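Local coordinates for AceL NrdHF-1-1 Intein (Metagenome, PDB 6ZGQ), which belongs to the naturally split class 3 inteins, which excise themselves and join their flanking sequences, here as a linked variant made inactive for splicing, at residues Q51-F61 against I120-F131; A133-F141 against N149-M157. All coordinates share one frame; numbering follows the deposited sequence. Where two conformers were deposited one is given.

Contact 1. Residues Q51-F61 against I120-F131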
loop_
_atom_site.group_PDB
_atom_site.type_symbol
_atom_site.label_atom_id
_atom_site.label_comp_id
_atom_site.label_asym_id
_atom_site.label_seq_id
_atom_site.Cartn_x
_atom_site.Cartn_y
_atom_site.Cartn_z
ATOM N N GLN A 51 3.966 4.234 12.759
ATOM C CA GLN A 51 5.335 3.768 13.038
ATOM C C GLN A 51 6.307 4.580 12.172
ATOM O O GLN A 51 5.982 4.892 11.014
ATOM C CB GLN A 51 5.483 2.252 12.777
ATOM C CG GLN A 51 6.270 1.893 11.515
ATOM C CD GLN A 51 6.689 0.433 11.418
ATOM O OE1 GLN A 51 7.665 0.115 10.734
ATOM N NE2 GLN A 51 5.968 -0.459 12.089
ATOM N N LYS A 52 7.460 4.925 12.750
ATOM C CA LYS A 52 8.569 5.588 12.059
ATOM C C LYS A 52 9.806 4.695 12.227
ATOM O O LYS A 52 10.169 4.359 13.363
ATOM C CB LYS A 52 8.809 6.980 12.667
ATOM C CG LYS A 52 9.749 7.887 11.879
ATOM C CD LYS A 52 10.318 9.010 12.731
ATOM C CE LYS A 52 9.236 9.869 13.365
ATOM N NZ LYS A 52 9.808 10.731 14.431
ATOM N N VAL A 53 10.401 4.278 11.106
ATOM C CA VAL A 53 11.616 3.444 11.093
ATOM C C VAL A 53 12.551 4.000 10.011
ATOM O O VAL A 53 12.056 4.600 9.053
ATOM C CB VAL A 53 11.266 1.951 10.845
ATOM C CG1 VAL A 53 11.066 1.659 9.362
ATOM C CG2 VAL A 53 12.314 1.020 11.449
ATOM N N ILE A 54 13.864 3.815 10.180
ATOM C CA ILE A 54 14.890 4.259 9.219
ATOM C C ILE A 54 15.603 3.015 8.674
ATOM O O ILE A 54 16.228 2.296 9.462
ATOM C CB ILE A 54 15.882 5.228 9.914
ATOM C CG1 ILE A 54 15.178 6.559 10.225
ATOM C CG2 ILE A 54 17.127 5.463 9.061
ATOM C CD1 ILE A 54 15.497 7.111 11.593
ATOM N N ARG A 55 15.466 2.747 7.365
ATOM C CA ARG A 55 16.089 1.580 6.689
ATOM C C ARG A 55 16.791 2.030 5.407
ATOM O O ARG A 55 16.639 3.193 5.016
ATOM C CB ARG A 55 15.048 0.506 6.330
ATOM C CG ARG A 55 13.967 0.256 7.372
ATOM C CD ARG A 55 14.496 0.049 8.781
ATOM N NE ARG A 55 14.853 -1.322 9.104
ATOM C CZ ARG A 55 15.219 -1.726 10.320
ATOM N NH1 ARG A 55 15.279 -0.861 11.330
ATOM N NH2 ARG A 55 15.531 -3.000 10.531
ATOM N N ASP A 56 17.520 1.108 4.766
ATOM C CA ASP A 56 18.284 1.385 3.536
ATOM C C ASP A 56 18.059 0.317 2.454
ATOM O O ASP A 56 18.913 0.134 1.585
ATOM C CB ASP A 56 19.787 1.547 3.855
ATOM C CG ASP A 56 20.446 0.248 4.283
ATOM O OD1 ASP A 56 19.724 -0.751 4.481
ATOM O OD2 ASP A 56 21.685 0.234 4.411
ATOM N N GLU A 57 16.924 -0.379 2.488
ATOM C CA GLU A 57 16.545 -1.244 1.359
ATOM C C GLU A 57 15.036 -1.170 1.118
ATOM O O GLU A 57 14.252 -1.009 2.073
ATOM C CB GLU A 57 17.055 -2.682 1.524
ATOM C CG GLU A 57 16.449 -3.444 2.676
ATOM C CD GLU A 57 17.078 -4.811 2.840
ATOM O OE1 GLU A 57 17.254 -5.516 1.823
ATOM O OE2 GLU A 57 17.400 -5.175 3.989
ATOM N N ILE A 58 14.661 -1.255 -0.160
ATOM C CA ILE A 58 13.307 -0.954 -0.644
ATOM C C ILE A 58 12.954 -1.938 -1.762
ATOM O O ILE A 58 13.863 -2.357 -2.502
ATOM C CB ILE A 58 13.239 0.517 -1.140
ATOM C CG1 ILE A 58 11.809 1.055 -1.135
ATOM C CG2 ILE A 58 13.892 0.678 -2.509
ATOM C CD1 ILE A 58 11.760 2.561 -1.159
ATOM N N TYR A 59 11.668 -2.314 -1.821
ATOM C CA TYR A 59 11.033 -3.047 -2.939
ATOM C C TYR A 59 10.091 -2.080 -3.656
ATOM O O TYR A 59 9.117 -1.606 -3.041
ATOM C CB TYR A 59 10.242 -4.262 -2.439
ATOM C CG TYR A 59 11.134 -5.437 -2.176
ATOM C CD1 TYR A 59 11.849 -5.532 -0.990
ATOM C CD2 TYR A 59 11.306 -6.430 -3.132
ATOM C CE1 TYR A 59 12.687 -6.603 -0.744
ATOM C CE2 TYR A 59 12.150 -7.502 -2.898
ATOM C CZ TYR A 59 12.843 -7.579 -1.706
ATOM O OH TYR A 59 13.672 -8.644 -1.477
ATOM N N HIS A 60 10.428 -1.777 -4.917
ATOM C CA HIS A 60 9.682 -0.859 -5.786
ATOM C C HIS A 60 8.916 -1.688 -6.814
ATOM O O HIS A 60 9.534 -2.282 -7.709
ATOM C CB HIS A 60 10.628 0.149 -6.471
ATOM C CG HIS A 60 9.923 1.131 -7.353
ATOM N ND1 HIS A 60 10.542 1.757 -8.411
ATOM C CD2 HIS A 60 8.646 1.581 -7.344
ATOM C CE1 HIS A 60 9.680 2.558 -9.012
ATOM N NE2 HIS A 60 8.523 2.475 -8.380
ATOM N N PHE A 61 7.592 -1.765 -6.617
ATOM C CA PHE A 61 6.634 -2.388 -7.545
ATOM C C PHE A 61 6.146 -1.296 -8.511
ATOM O O PHE A 61 5.699 -0.258 -8.032
ATOM C CB PHE A 61 5.443 -2.970 -6.763
ATOM C CG PHE A 61 5.792 -4.125 -5.856
ATOM C CD1 PHE A 61 6.357 -3.905 -4.607
ATOM C CD2 PHE A 61 5.533 -5.428 -6.243
ATOM C CE1 PHE A 61 6.665 -4.964 -3.771
ATOM C CE2 PHE A 61 5.848 -6.491 -5.416
ATOM C CZ PHE A 61 6.415 -6.260 -4.176
ATOM N N ILE A 120 9.324 -5.566 -10.443
ATOM C CA ILE A 120 9.764 -5.512 -9.033
ATOM C C ILE A 120 11.276 -5.258 -8.992
ATOM O O ILE A 120 12.039 -6.044 -9.572
ATOM C CB ILE A 120 9.438 -6.820 -8.267
ATOM C CG1 ILE A 120 7.974 -7.235 -8.484
ATOM C CG2 ILE A 120 9.742 -6.656 -6.777
ATOM C CD1 ILE A 120 7.637 -8.612 -7.948
ATOM N N THR A 121 11.674 -4.174 -8.313
ATOM C CA THR A 121 13.087 -3.793 -8.088
ATOM C C THR A 121 13.360 -3.846 -6.584
ATOM O O THR A 121 12.608 -3.234 -5.814
ATOM C CB THR A 121 13.356 -2.369 -8.624
ATOM O OG1 THR A 121 12.892 -2.314 -9.976
ATOM C CG2 THR A 121 14.847 -2.011 -8.583
ATOM N N HIS A 122 14.395 -4.605 -6.188
ATOM C CA HIS A 122 14.935 -4.625 -4.814
ATOM C C HIS A 122 16.238 -3.818 -4.846
ATOM O O HIS A 122 17.163 -4.217 -5.544
ATOM C CB HIS A 122 15.193 -6.069 -4.353
ATOM C CG HIS A 122 15.617 -6.191 -2.923
ATOM N ND1 HIS A 122 16.206 -7.330 -2.423
ATOM C CD2 HIS A 122 15.550 -5.317 -1.892
ATOM C CE1 HIS A 122 16.471 -7.159 -1.141
ATOM N NE2 HIS A 122 16.082 -5.945 -0.793
ATOM N N THR A 123 16.261 -2.687 -4.132
ATOM C CA THR A 123 17.362 -1.715 -4.145
ATOM C C THR A 123 17.950 -1.573 -2.746
ATOM O O THR A 123 17.193 -1.529 -1.770
ATOM C CB THR A 123 16.852 -0.345 -4.667
ATOM O OG1 THR A 123 16.324 -0.535 -5.982
ATOM C CG2 THR A 123 17.951 0.726 -4.717
ATOM N N LYS A 124 19.291 -1.550 -2.669
ATOM C CA LYS A 124 20.044 -0.993 -1.535
ATOM C C LYS A 124 20.141 0.516 -1.778
ATOM O O LYS A 124 20.687 0.923 -2.806
ATOM C CB LYS A 124 21.461 -1.602 -1.469
ATOM C CG LYS A 124 22.263 -1.300 -0.199
ATOM C CD LYS A 124 21.549 -1.757 1.070
ATOM C CE LYS A 124 22.464 -2.527 2.006
ATOM N NZ LYS A 124 23.586 -1.685 2.508
ATOM N N LEU A 125 19.568 1.317 -0.870
ATOM C CA LEU A 125 19.612 2.785 -0.929
ATOM C C LEU A 125 21.021 3.250 -0.553
ATOM O O LEU A 125 21.679 2.595 0.268
ATOM C CB LEU A 125 18.557 3.383 0.017
ATOM C CG LEU A 125 17.103 3.114 -0.396
ATOM C CD1 LEU A 125 16.125 3.545 0.689
ATOM C CD2 LEU A 125 16.779 3.800 -1.711
ATOM N N ASP A 126 21.476 4.340 -1.187
ATOM C CA ASP A 126 22.815 4.906 -0.964
ATOM C C ASP A 126 22.958 5.365 0.497
ATOM O O ASP A 126 24.039 5.216 1.074
ATOM C CB ASP A 126 23.109 6.058 -1.947
ATOM C CG ASP A 126 23.366 5.576 -3.374
ATOM O OD1 ASP A 126 23.643 4.373 -3.576
ATOM O OD2 ASP A 126 23.294 6.412 -4.295
ATOM N N GLU A 127 21.873 5.893 1.078
ATOM C CA GLU A 127 21.839 6.340 2.485
ATOM C C GLU A 127 20.504 5.949 3.137
ATOM O O GLU A 127 19.485 5.827 2.452
ATOM C CB GLU A 127 22.059 7.863 2.577
ATOM C CG GLU A 127 23.462 8.330 2.177
ATOM C CD GLU A 127 24.587 7.867 3.109
ATOM O OE1 GLU A 127 25.697 7.582 2.600
ATOM O OE2 GLU A 127 24.382 7.791 4.343
ATOM N N PRO A 128 20.496 5.735 4.471
ATOM C CA PRO A 128 19.238 5.445 5.172
ATOM C C PRO A 128 18.196 6.555 4.968
ATOM O O PRO A 128 18.573 7.715 4.798
ATOM C CB PRO A 128 19.650 5.347 6.654
ATOM C CG PRO A 128 21.063 5.831 6.728
ATOM C CD PRO A 128 21.660 5.667 5.366
ATOM N N THR A 129 16.914 6.184 4.948
ATOM C CA THR A 129 15.794 7.139 4.901
ATOM C C THR A 129 14.617 6.595 5.718
ATOM O O THR A 129 14.600 5.395 6.026
ATOM C CB THR A 129 15.368 7.470 3.455
ATOM O OG1 THR A 129 14.524 8.618 3.483
ATOM C CG2 THR A 129 14.633 6.306 2.766
ATOM N N GLU A 130 13.671 7.470 6.071
ATOM C CA GLU A 130 12.540 7.100 6.939
ATOM C C GLU A 130 11.499 6.348 6.117
ATOM O O GLU A 130 11.270 6.706 4.954
ATOM C CB GLU A 130 11.912 8.302 7.679
ATOM C CG GLU A 130 12.209 9.679 7.117
ATOM C CD GLU A 130 11.670 10.777 8.006
ATOM O OE1 GLU A 130 10.434 10.873 8.149
ATOM O OE2 GLU A 130 12.484 11.544 8.564
ATOM N N PHE A 131 10.961 5.272 6.707
ATOM C CA PHE A 131 9.751 4.563 6.243
ATOM C C PHE A 131 8.691 4.680 7.355
ATOM O O PHE A 131 9.039 4.685 8.549
ATOM C CB PHE A 131 10.009 3.071 5.960
ATOM C CG PHE A 131 10.993 2.783 4.853
ATOM C CD1 PHE A 131 12.342 3.042 5.016
ATOM C CD2 PHE A 131 10.576 2.194 3.665
ATOM C CE1 PHE A 131 13.248 2.766 4.009
ATOM C CE2 PHE A 131 11.487 1.908 2.658
ATOM C CZ PHE A 131 12.824 2.193 2.832
HETATM O O HOH W 1 10.281 -1.672 -10.243
#
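His122 lies over one face of Tyr59 in an offset stack, ring centroids 4.0 Å apart and planes at 16°. Its CG stands anti to the backbone N (chi1 -174°), which carries the imidazole across to the opposite strand. From there NE2 donates, in its own ring plane, to the anti side of Glu57 OE1 at 2.9 Å, and the carboxylate is nearly coplanar with the imidazole. Next along, Lys124 and Asp56 form a salt bridge whose hydrogen bond, NZ to OD2 at 3.3 Å, is weak. Both chains turn a corner here, at Asp56 and at Asp126-Glu127, so two antiparallel pairings follow one another, as in the long bent strands of the Hint fold of inteins. Beyond the bend Arg55 O lies at the edge of the Phe131 ring, 3.6 Å from CE1, while Ile58 CD1 touches CE2 at 3.9 Å. On the Ile54-Glu130 face, Ile54 CG2 presses on Pro128 CB at 3.5 Å, closer than usual carbon packing. Further out, Ala7 and Ser71 touch Phe131, Leu9 backs Ile58, and Val70 and Lys90 also touch Tyr59. Beside the His60-Thr121 pair a water donates to His60 O and bonds to Thr121 OG1, while His60 NE2 bonds to Asp67.

Contact 2. Residues A133-F141 against N149-M157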
loop_
_atom_site.group_PDB
_atom_site.type_symbol
_atom_site.label_atom_id
_atom_site.label_comp_id
_atom_site.label_asym_id
_atom_site.label_seq_id
_atom_site.Cartn_x
_atom_site.Cartn_y
_atom_site.Cartn_z
ATOM N N ALA A 133 4.491 3.478 8.639
ATOM C CA ALA A 133 3.444 2.438 8.592
ATOM C C ALA A 133 2.232 2.854 9.427
ATOM O O ALA A 133 2.398 3.592 10.395
ATOM C CB ALA A 133 3.987 1.110 9.104
ATOM N N LEU A 134 1.041 2.382 9.037
ATOM C CA LEU A 134 -0.219 2.553 9.783
ATOM C C LEU A 134 -0.848 1.186 10.068
ATOM O O LEU A 134 -0.676 0.263 9.269
ATOM C CB LEU A 134 -1.221 3.368 8.955
ATOM C CG LEU A 134 -0.713 4.654 8.312
ATOM C CD1 LEU A 134 -1.814 5.279 7.464
ATOM C CD2 LEU A 134 -0.233 5.621 9.377
ATOM N N SER A 135 -1.553 1.076 11.197
ATOM C CA SER A 135 -2.480 -0.026 11.475
ATOM C C SER A 135 -3.907 0.517 11.356
ATOM O O SER A 135 -4.205 1.573 11.929
ATOM C CB SER A 135 -2.223 -0.607 12.865
ATOM O OG SER A 135 -0.861 -1.000 12.981
ATOM N N VAL A 136 -4.740 -0.171 10.568
ATOM C CA VAL A 136 -6.193 0.091 10.465
ATOM C C VAL A 136 -6.952 -1.236 10.628
ATOM O O VAL A 136 -6.444 -2.284 10.244
ATOM C CB VAL A 136 -6.570 0.782 9.125
ATOM C CG1 VAL A 136 -6.170 2.248 9.141
ATOM C CG2 VAL A 136 -5.954 0.073 7.926
ATOM N N PRO A 137 -8.164 -1.209 11.218
ATOM C CA PRO A 137 -8.961 -2.430 11.427
ATOM C C PRO A 137 -9.103 -3.364 10.208
ATOM O O PRO A 137 -9.062 -4.582 10.369
ATOM C CB PRO A 137 -10.331 -1.874 11.814
ATOM C CG PRO A 137 -10.020 -0.588 12.506
ATOM C CD PRO A 137 -8.843 -0.014 11.760
ATOM N N GLY A 138 -9.272 -2.790 9.017
ATOM C CA GLY A 138 -9.456 -3.552 7.772
ATOM C C GLY A 138 -8.174 -4.213 7.280
ATOM O O GLY A 138 -8.236 -5.038 6.362
ATOM N N LYS A 139 -7.034 -3.820 7.870
ATOM C CA LYS A 139 -5.694 -4.413 7.645
ATOM C C LYS A 139 -5.070 -3.983 6.314
ATOM O O LYS A 139 -4.019 -4.516 5.940
ATOM C CB LYS A 139 -5.721 -5.949 7.733
ATOM C CG LYS A 139 -6.229 -6.528 9.052
ATOM C CD LYS A 139 -6.109 -8.051 9.108
ATOM C CE LYS A 139 -7.015 -8.784 8.121
ATOM N NZ LYS A 139 -8.464 -8.711 8.463
ATOM N N SER A 140 -5.705 -3.033 5.614
ATOM C CA SER A 140 -5.167 -2.444 4.370
ATOM C C SER A 140 -5.804 -1.072 4.135
ATOM O O SER A 140 -6.919 -0.834 4.620
ATOM C CB SER A 140 -5.401 -3.372 3.178
ATOM O OG SER A 140 -6.721 -3.251 2.674
ATOM N N PHE A 141 -5.094 -0.189 3.422
ATOM C CA PHE A 141 -5.554 1.192 3.149
ATOM C C PHE A 141 -5.065 1.656 1.770
ATOM O O PHE A 141 -4.252 0.971 1.145
ATOM C CB PHE A 141 -5.134 2.153 4.279
ATOM C CG PHE A 141 -3.648 2.205 4.531
ATOM C CD1 PHE A 141 -2.836 3.042 3.787
ATOM C CD2 PHE A 141 -3.065 1.414 5.510
ATOM C CE1 PHE A 141 -1.470 3.090 4.011
ATOM C CE2 PHE A 141 -1.703 1.459 5.737
ATOM C CZ PHE A 141 -0.904 2.291 4.982
ATOM N N ASN A 149 -2.277 7.991 -9.050
ATOM C CA ASN A 149 -2.914 6.659 -9.073
ATOM C C ASN A 149 -3.053 6.136 -7.647
ATOM O O ASN A 149 -2.084 6.213 -6.878
ATOM C CB ASN A 149 -2.104 5.648 -9.899
ATOM C CG ASN A 149 -1.834 6.114 -11.314
ATOM O OD1 ASN A 149 -0.680 6.203 -11.734
ATOM N ND2 ASN A 149 -2.891 6.415 -12.054
ATOM N N ARG A 150 -4.235 5.612 -7.310
ATOM C CA ARG A 150 -4.533 5.056 -5.983
ATOM C C ARG A 150 -4.545 3.521 -6.075
ATOM O O ARG A 150 -4.965 2.972 -7.099
ATOM C CB ARG A 150 -5.858 5.630 -5.449
ATOM C CG ARG A 150 -5.811 7.145 -5.319
ATOM C CD ARG A 150 -6.961 7.782 -4.557
ATOM N NE ARG A 150 -6.696 9.216 -4.482
ATOM C CZ ARG A 150 -6.876 10.080 -5.479
ATOM N NH1 ARG A 150 -7.366 9.690 -6.655
ATOM N NH2 ARG A 150 -6.571 11.359 -5.295
ATOM N N SER A 151 -4.023 2.861 -5.034
ATOM C CA SER A 151 -3.942 1.392 -4.935
ATOM C C SER A 151 -4.027 0.966 -3.473
ATOM O O SER A 151 -3.813 1.801 -2.584
ATOM C CB SER A 151 -2.646 0.874 -5.563
ATOM O OG SER A 151 -1.492 1.411 -4.926
ATOM N N VAL A 152 -4.357 -0.309 -3.240
ATOM C CA VAL A 152 -4.499 -0.880 -1.887
ATOM C C VAL A 152 -3.128 -1.440 -1.491
ATOM O O VAL A 152 -2.483 -2.096 -2.314
ATOM C CB VAL A 152 -5.603 -1.976 -1.844
ATOM C CG1 VAL A 152 -5.659 -2.707 -0.505
ATOM C CG2 VAL A 152 -6.969 -1.371 -2.160
ATOM N N THR A 153 -2.679 -1.130 -0.272
ATOM C CA THR A 153 -1.419 -1.651 0.283
ATOM C C THR A 153 -1.675 -2.145 1.712
ATOM O O THR A 153 -2.655 -1.711 2.329
ATOM C CB THR A 153 -0.306 -0.585 0.245
ATOM O OG1 THR A 153 0.956 -1.245 0.338
ATOM C CG2 THR A 153 -0.447 0.439 1.373
ATOM N N GLY A 154 -0.832 -3.051 2.214
ATOM C CA GLY A 154 -0.998 -3.616 3.561
ATOM C C GLY A 154 -0.737 -2.611 4.672
ATOM O O GLY A 154 0.165 -1.771 4.540
ATOM N N ALA A 155 -1.538 -2.700 5.740
ATOM C CA ALA A 155 -1.279 -2.073 7.049
ATOM C C ALA A 155 -0.337 -2.972 7.855
ATOM O O ALA A 155 -0.182 -4.149 7.504
ATOM C CB ALA A 155 -2.586 -1.874 7.803
ATOM N N SER A 156 0.317 -2.410 8.880
ATOM C CA SER A 156 1.124 -3.179 9.845
ATOM C C SER A 156 0.169 -3.842 10.840
ATOM O O SER A 156 -0.820 -3.216 11.247
ATOM C CB SER A 156 2.141 -2.282 10.565
ATOM O OG SER A 156 1.619 -0.980 10.793
ATOM N N MET A 157 0.452 -5.100 11.193
ATOM C CA MET A 157 -0.426 -5.916 12.052
ATOM C C MET A 157 -0.070 -5.741 13.522
ATOM O O MET A 157 -0.709 -4.955 14.220
ATOM C CB MET A 157 -0.351 -7.396 11.659
ATOM C CG MET A 157 -1.184 -7.747 10.432
ATOM S SD MET A 157 -2.939 -7.366 10.631
ATOM C CE MET A 157 -3.452 -8.624 11.800
HETATM O O HOH W 2 -3.677 -3.260 10.528
#
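Phe141 and Thr153 point the same way from a hydrogen-bonded antiparallel pair, and Thr153 CG2 sits over one face of the ring, 4.2 Å from its centroid. Leu134 CD1 covers the opposite face, while Phe141 CE2 reaches Ala155 CB at 4.0 Å. The ring arrives there because Phe141 CG lies between its own N and carbonyl carbon (chi1 58°). An alanine in place of Phe141 would probably open a gap between Leu134 and Thr153 and leave Ala155 CB without its aromatic neighbour. Past the sheet pairing the two chains stay joined by backbone bonds: Ser156 N gives to Leu134 O at 2.9 Å, and Ala155 N approaches Lys139 O from above the carbonyl plane at 3.1 Å. Arg75 NH1 bonds to both Lys139 O and Ala155 O. Within this packed part Ala133 and Ala155 probably occupy the engineered cysteine and asparagine sites, with Ala133 CB 3.6 Å from Ser156 OG.

The other side is looser. At the type I turn from Val136 to Lys139, a water donates to Val136 O and Ser156 O, and the exposed Met157 lays its SD against Lys139 CD at 3.6 Å. If the two alanines do mark those sites, the contact is probably the C-terminal splice junction, held in place largely by main-chain bonds, with the thiol and amide expected to take part in splicing removed.

Overall arrangement
Following the chain from its N terminus, residues 51-61 run out along one bent ribbon, and the next 58 residues, largely strand, make a long excursion before 120-131 returns antiparallel; contact 1 closes that loop. Strand 128-135 then runs straight on into contact 2, where 133-141 and 149-157 close a shorter loop, seven residues between the segments, that belongs to the hairpin of strands 140-144 and 150-154. The loops are in series and neither crosses the other. The contact centres lie 18 Å apart, contact 1 near the surface and contact 2 in the interior, yet they meet where Gln51 N probably hydrogen-bonds to Ala133 O at 2.9 Å. The shared strand ties the outlying ribbon to the central sheet.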